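Local coordinates for protein dihydrodipicolinate synthase (Oceanobacillus iheyensis HTE831, PDB 3D0C) that probably catalyses the 4-hydroxy-tetrahydrodipicolinate synthase reaction, in which pyruvate is condensed with an aldehyde substrate on the pathway to lysine, at residues A[12-17]-A[225-230]; A[31-36]-A[272-277]. The protein carries 1 engineered substitution. All coordinates share one frame; numbering follows the deposited sequence.

Overall arrangement
The two contacts join the first strand and the first barrel helix, respectively, of an eight-stranded parallel TIM barrel to parts that come more than 200 residues later. Contact 1 sets strand 15-17 against helix 220-232, the helix that follows the last barrel strand, 210-213; contact 2 sets the start of helix 32-44 against the loop between helices 260-270 and 287-303. Strand 15-17 and helix 32-44 follow each other along the chain, and so the contacts interleave: 12-17, 31-36, 225-230, 272-277. Their centres lie about 25 Å apart and their nearest atoms about 10 Å, without touching. One belongs to the closure of the barrel, the other joins its first helix to the loop between those C-terminal helices.

Contact 1 of 2, residues A[12-17]-A[225-230]; sequences FSTISG and ALLEAL
Leu227 packs on Ile15 and Thr14 in a small, buried and mainly apolar contact between the start of the first barrel strand, 15-17, with the residue just before it, and helix 220-232. A single leucine supplies the helix side. Its CB points at the strand, and CG stands anti to the backbone N (chi1 176°), which carries the branched end out from the helix. Methyl CD2 does most of the touching: it lies 3.9 Å from Ile15 CG1 and 3.7 Å from Thr14 OG1. The isoleucine and leucine side chains run past each other in opposite directions, and the isoleucine reaches past the leucine's tip to its base, Ile15 CD1 lying 4.1 Å from Leu227 CB. Only these few carbons meet, and two buried, branched aliphatic residues suit the dry space between sheet and helix.

In a TIM barrel each strand is followed by a helix that packs outside the sheet. Here the helix after the eighth strand leans over the first, covering the place where strand 15-17 meets strand 210-213 and the barrel closes. The same seam is joined by backbone hydrogen bonds between Ser16 and both Phe211 and Ser213, and both Ile15 and Leu227 also touch Phe211, while Tyr204 of helix 196-206 adds to the packing around Leu227.

Thr14 enters differently. Its CB is directed away from the helix, and it is the hydroxyl, anti to the backbone N (chi1 -173°), that meets the leucine methyl in plain van der Waals contact. Just before it, Ser13 is the centre of an inverse gamma turn that leads the chain into the strand.

Contact 2 of 2, residues A[31-36]-A[272-277]; sequences DWKGLD and GLRAGV
Asp31 and Arg274 reach for each other from opposite directions, and their flat ends meet at a steep angle, the carboxylate and guanidinium planes lying 66° apart. OD2 of Asp31 forms a salt bridge with Arg274 NE, 2.6 Å long. Both carboxylate oxygens lie on one side of the guanidinium plane, Asp31 OD1 the farther out at 3.0 Å and displaced toward the rim. Arg274 comes across with CG anti to its amide nitrogen (chi1 -163°) and the chain extended from CG to NE, and its aliphatic part passes Gly34, CD lying 3.7 Å from Gly34 CA. Gly34, with no CB, lets Asp31 OD2 and the arginine chain lie close against the helix backbone. Lys33 crosses the arginine at about a right angle, its CB 3.0 Å from Arg274 NH1 with CG and CD also near, while a salt bridge to Asp37 draws its amino group off.

Asp31 OD1 also accepts from Gly34 N at 3.0 Å, nearly straight at 172°, from well above the carboxylate plane. The positive arginine and the start of the helix would both tend to keep the acid ionised. With alanine in place of the aspartate, the Gly34 amide would probably lose its cap and the Arg274 guanidinium its counter-charge, leaving that group less firmly held. Backbones are linked as well, by a water that donates to Gly34 O and Arg274 O.

Glu269 OE2 holds the loop farther on by accepting from Ala275 N and Gly276 N, and Gly272, at positive phi, closes helix 260-270 in a Schellman motif. Asp31 itself is a classic N-cap aspartate, here beginning the first helix of the TIM barrel.

Contact 1 of 2, residues A[12-17]-A[225-230]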
loop_
_atom_site.group_PDB
_atom_site.type_symbol
_atom_site.label_atom_id
_atom_site.label_comp_id
_atom_site.label_asym_id
_atom_site.label_seq_id
_atom_site.Cartn_x
_atom_site.Cartn_y
_atom_site.Cartn_z
ATOM N N PHE A 12 20.972 -11.841 12.365
ATOM C CA PHE A 12 19.561 -11.647 12.688
ATOM C C PHE A 12 18.978 -12.522 13.792
ATOM O O PHE A 12 17.777 -12.466 14.073
ATOM C CB PHE A 12 18.756 -11.765 11.398
ATOM C CG PHE A 12 19.248 -10.840 10.325
ATOM C CD1 PHE A 12 18.981 -9.476 10.394
ATOM C CD2 PHE A 12 20.043 -11.318 9.289
ATOM C CE1 PHE A 12 19.502 -8.601 9.455
ATOM C CE2 PHE A 12 20.570 -10.452 8.343
ATOM C CZ PHE A 12 20.300 -9.089 8.425
ATOM N N SER A 13 19.834 -13.316 14.431
ATOM C CA SER A 13 19.393 -14.167 15.533
ATOM C C SER A 13 19.386 -13.296 16.778
ATOM O O SER A 13 20.151 -13.525 17.718
ATOM C CB SER A 13 20.356 -15.344 15.727
ATOM O OG SER A 13 20.278 -16.224 14.621
ATOM N N THR A 14 18.519 -12.293 16.776
ATOM C CA THR A 14 18.418 -11.361 17.893
ATOM C C THR A 14 17.193 -10.488 17.631
ATOM O O THR A 14 16.341 -10.835 16.812
ATOM C CB THR A 14 19.676 -10.461 17.958
ATOM O OG1 THR A 14 19.650 -9.650 19.144
ATOM C CG2 THR A 14 19.729 -9.560 16.736
ATOM N N ILE A 15 17.096 -9.362 18.327
ATOM C CA ILE A 15 15.971 -8.462 18.109
ATOM C C ILE A 15 16.318 -7.449 17.016
ATOM O O ILE A 15 17.383 -6.832 17.044
ATOM C CB ILE A 15 15.611 -7.679 19.397
ATOM C CG1 ILE A 15 15.070 -8.641 20.464
ATOM C CG2 ILE A 15 14.602 -6.571 19.071
ATOM C CD1 ILE A 15 14.658 -7.959 21.765
ATOM N N SER A 16 15.433 -7.314 16.031
ATOM C CA SER A 16 15.624 -6.336 14.967
ATOM C C SER A 16 14.773 -5.152 15.400
ATOM O O SER A 16 13.541 -5.197 15.310
ATOM C CB SER A 16 15.115 -6.868 13.621
ATOM O OG SER A 16 16.076 -7.706 12.999
ATOM N N GLY A 17 15.431 -4.101 15.881
ATOM C CA GLY A 17 14.714 -2.928 16.340
ATOM C C GLY A 17 14.359 -1.978 15.218
ATOM O O GLY A 17 15.217 -1.606 14.412
ATOM N N ALA A 225 14.254 -9.205 27.743
ATOM C CA ALA A 225 13.980 -10.227 28.752
ATOM C C ALA A 225 13.321 -11.399 28.013
ATOM O O ALA A 225 13.592 -12.573 28.291
ATOM C CB ALA A 225 13.047 -9.679 29.823
ATOM N N LEU A 226 12.463 -11.064 27.053
ATOM C CA LEU A 226 11.787 -12.083 26.258
ATOM C C LEU A 226 12.795 -12.807 25.370
ATOM O O LEU A 226 12.749 -14.032 25.245
ATOM C CB LEU A 226 10.692 -11.451 25.386
ATOM C CG LEU A 226 9.972 -12.431 24.454
ATOM C CD1 LEU A 226 9.338 -13.531 25.285
ATOM C CD2 LEU A 226 8.919 -11.705 23.633
ATOM N N LEU A 227 13.707 -12.065 24.748
ATOM C CA LEU A 227 14.696 -12.714 23.890
ATOM C C LEU A 227 15.552 -13.689 24.694
ATOM O O LEU A 227 15.770 -14.825 24.279
ATOM C CB LEU A 227 15.604 -11.683 23.210
ATOM C CG LEU A 227 16.742 -12.290 22.374
ATOM C CD1 LEU A 227 16.179 -13.092 21.213
ATOM C CD2 LEU A 227 17.639 -11.187 21.855
ATOM N N GLU A 228 16.035 -13.250 25.853
ATOM C CA GLU A 228 16.872 -14.124 26.667
ATOM C C GLU A 228 16.116 -15.379 27.085
ATOM O O GLU A 228 16.649 -16.486 27.008
ATOM C CB GLU A 228 17.377 -13.397 27.911
ATOM C CG GLU A 228 18.326 -14.248 28.738
ATOM C CD GLU A 228 19.041 -13.457 29.813
ATOM O OE1 GLU A 228 18.361 -12.931 30.720
ATOM O OE2 GLU A 228 20.287 -13.363 29.748
ATOM N N ALA A 229 14.875 -15.200 27.522
ATOM C CA ALA A 229 14.051 -16.323 27.942
ATOM C C ALA A 229 13.905 -17.331 26.803
ATOM O O ALA A 229 14.055 -18.532 27.012
ATOM C CB ALA A 229 12.679 -15.828 28.385
ATOM N N LEU A 230 13.612 -16.835 25.605
ATOM C CA LEU A 230 13.455 -17.692 24.431
ATOM C C LEU A 230 14.729 -18.472 24.119
ATOM O O LEU A 230 14.686 -19.662 23.825
ATOM C CB LEU A 230 13.065 -16.855 23.204
ATOM C CG LEU A 230 11.647 -16.279 23.138
ATOM C CD1 LEU A 230 11.517 -15.384 21.908
ATOM C CD2 LEU A 230 10.634 -17.408 23.083
#

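Contact 2 of 2, residues A[31-36]-A[272-277]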
loop_
_atom_site.group_PDB
_atom_site.type_symbol
_atom_site.label_atom_id
_atom_site.label_comp_id
_atom_site.label_asym_id
_atom_site.label_seq_id
_atom_site.Cartn_x
_atom_site.Cartn_y
_atom_site.Cartn_z
ATOM N N ASP A 31 12.494 15.763 13.172
ATOM C CA ASP A 31 13.220 16.238 14.343
ATOM C C ASP A 31 14.511 15.424 14.366
ATOM O O ASP A 31 14.572 14.347 14.969
ATOM C CB ASP A 31 12.381 15.967 15.590
ATOM C CG ASP A 31 13.046 16.436 16.864
ATOM O OD1 ASP A 31 14.215 16.876 16.824
ATOM O OD2 ASP A 31 12.383 16.346 17.918
ATOM N N TRP A 32 15.540 15.932 13.697
ATOM C CA TRP A 32 16.802 15.214 13.616
ATOM C C TRP A 32 17.449 14.926 14.959
ATOM O O TRP A 32 18.103 13.897 15.123
ATOM C CB TRP A 32 17.769 15.958 12.691
ATOM C CG TRP A 32 17.245 16.006 11.291
ATOM C CD1 TRP A 32 16.679 17.074 10.661
ATOM C CD2 TRP A 32 17.138 14.901 10.383
ATOM N NE1 TRP A 32 16.221 16.704 9.419
ATOM C CE2 TRP A 32 16.492 15.377 9.222
ATOM C CE3 TRP A 32 17.527 13.555 10.439
ATOM C CZ2 TRP A 32 16.217 14.552 8.126
ATOM C CZ3 TRP A 32 17.253 12.735 9.348
ATOM C CH2 TRP A 32 16.608 13.239 8.207
ATOM N N LYS A 33 17.254 15.825 15.916
ATOM C CA LYS A 33 17.809 15.653 17.255
ATOM C C LYS A 33 17.108 14.449 17.891
ATOM O O LYS A 33 17.760 13.531 18.392
ATOM C CB LYS A 33 17.544 16.908 18.097
ATOM C CG LYS A 33 18.596 17.204 19.166
ATOM C CD LYS A 33 18.736 16.078 20.174
ATOM C CE LYS A 33 19.740 16.449 21.259
ATOM N NZ LYS A 33 20.054 15.309 22.160
ATOM N N GLY A 34 15.776 14.469 17.859
ATOM C CA GLY A 34 14.990 13.384 18.424
ATOM C C GLY A 34 15.352 12.042 17.817
ATOM O O GLY A 34 15.411 11.027 18.521
ATOM N N LEU A 35 15.587 12.033 16.505
ATOM C CA LEU A 35 15.959 10.813 15.798
ATOM C C LEU A 35 17.311 10.302 16.279
ATOM O O LEU A 35 17.475 9.105 16.545
ATOM C CB LEU A 35 16.024 11.062 14.286
ATOM C CG LEU A 35 16.590 9.901 13.458
ATOM C CD1 LEU A 35 15.798 8.636 13.757
ATOM C CD2 LEU A 35 16.537 10.231 11.968
ATOM N N ASP A 36 18.287 11.204 16.375
ATOM C CA ASP A 36 19.616 10.807 16.831
ATOM C C ASP A 36 19.503 10.186 18.225
ATOM O O ASP A 36 20.122 9.159 18.512
ATOM C CB ASP A 36 20.573 12.015 16.865
ATOM C CG ASP A 36 21.142 12.372 15.479
ATOM O OD1 ASP A 36 20.874 11.643 14.497
ATOM O OD2 ASP A 36 21.871 13.386 15.375
ATOM N N GLY A 272 8.851 10.823 29.053
ATOM C CA GLY A 272 9.790 11.919 28.919
ATOM C C GLY A 272 10.794 11.778 27.795
ATOM O O GLY A 272 11.838 12.436 27.803
ATOM N N LEU A 273 10.491 10.916 26.832
ATOM C CA LEU A 273 11.378 10.712 25.696
ATOM C C LEU A 273 10.871 11.537 24.521
ATOM O O LEU A 273 9.666 11.708 24.350
ATOM C CB LEU A 273 11.442 9.228 25.319
ATOM C CG LEU A 273 12.067 8.282 26.350
ATOM C CD1 LEU A 273 12.077 6.863 25.803
ATOM C CD2 LEU A 273 13.484 8.729 26.670
ATOM N N ARG A 274 11.800 12.053 23.724
ATOM C CA ARG A 274 11.465 12.883 22.573
ATOM C C ARG A 274 10.900 12.048 21.421
ATOM O O ARG A 274 11.628 11.290 20.784
ATOM C CB ARG A 274 12.713 13.635 22.114
ATOM C CG ARG A 274 12.432 14.818 21.214
ATOM C CD ARG A 274 13.687 15.652 21.014
ATOM N NE ARG A 274 13.421 16.862 20.246
ATOM C CZ ARG A 274 14.342 17.766 19.935
ATOM N NH1 ARG A 274 15.597 17.598 20.331
ATOM N NH2 ARG A 274 14.010 18.837 19.226
ATOM N N ALA A 275 9.606 12.200 21.151
ATOM C CA ALA A 275 8.961 11.440 20.084
ATOM C C ALA A 275 8.011 12.261 19.201
ATOM O O ALA A 275 7.865 11.975 18.011
ATOM C CB ALA A 275 8.215 10.240 20.685
ATOM N N GLY A 276 7.359 13.269 19.779
ATOM C CA GLY A 276 6.446 14.091 19.006
ATOM C C GLY A 276 5.154 13.375 18.646
ATOM O O GLY A 276 4.736 12.449 19.343
ATOM N N VAL A 277 4.519 13.810 17.560
ATOM C CA VAL A 277 3.268 13.227 17.088
ATOM C C VAL A 277 3.467 12.558 15.731
ATOM O O VAL A 277 4.433 12.844 15.025
ATOM C CB VAL A 277 2.182 14.306 16.920
ATOM C CG1 VAL A 277 1.910 14.981 18.253
ATOM C CG2 VAL A 277 2.626 15.331 15.882
HETATM O O HOH W 1 13.949 10.214 20.767
#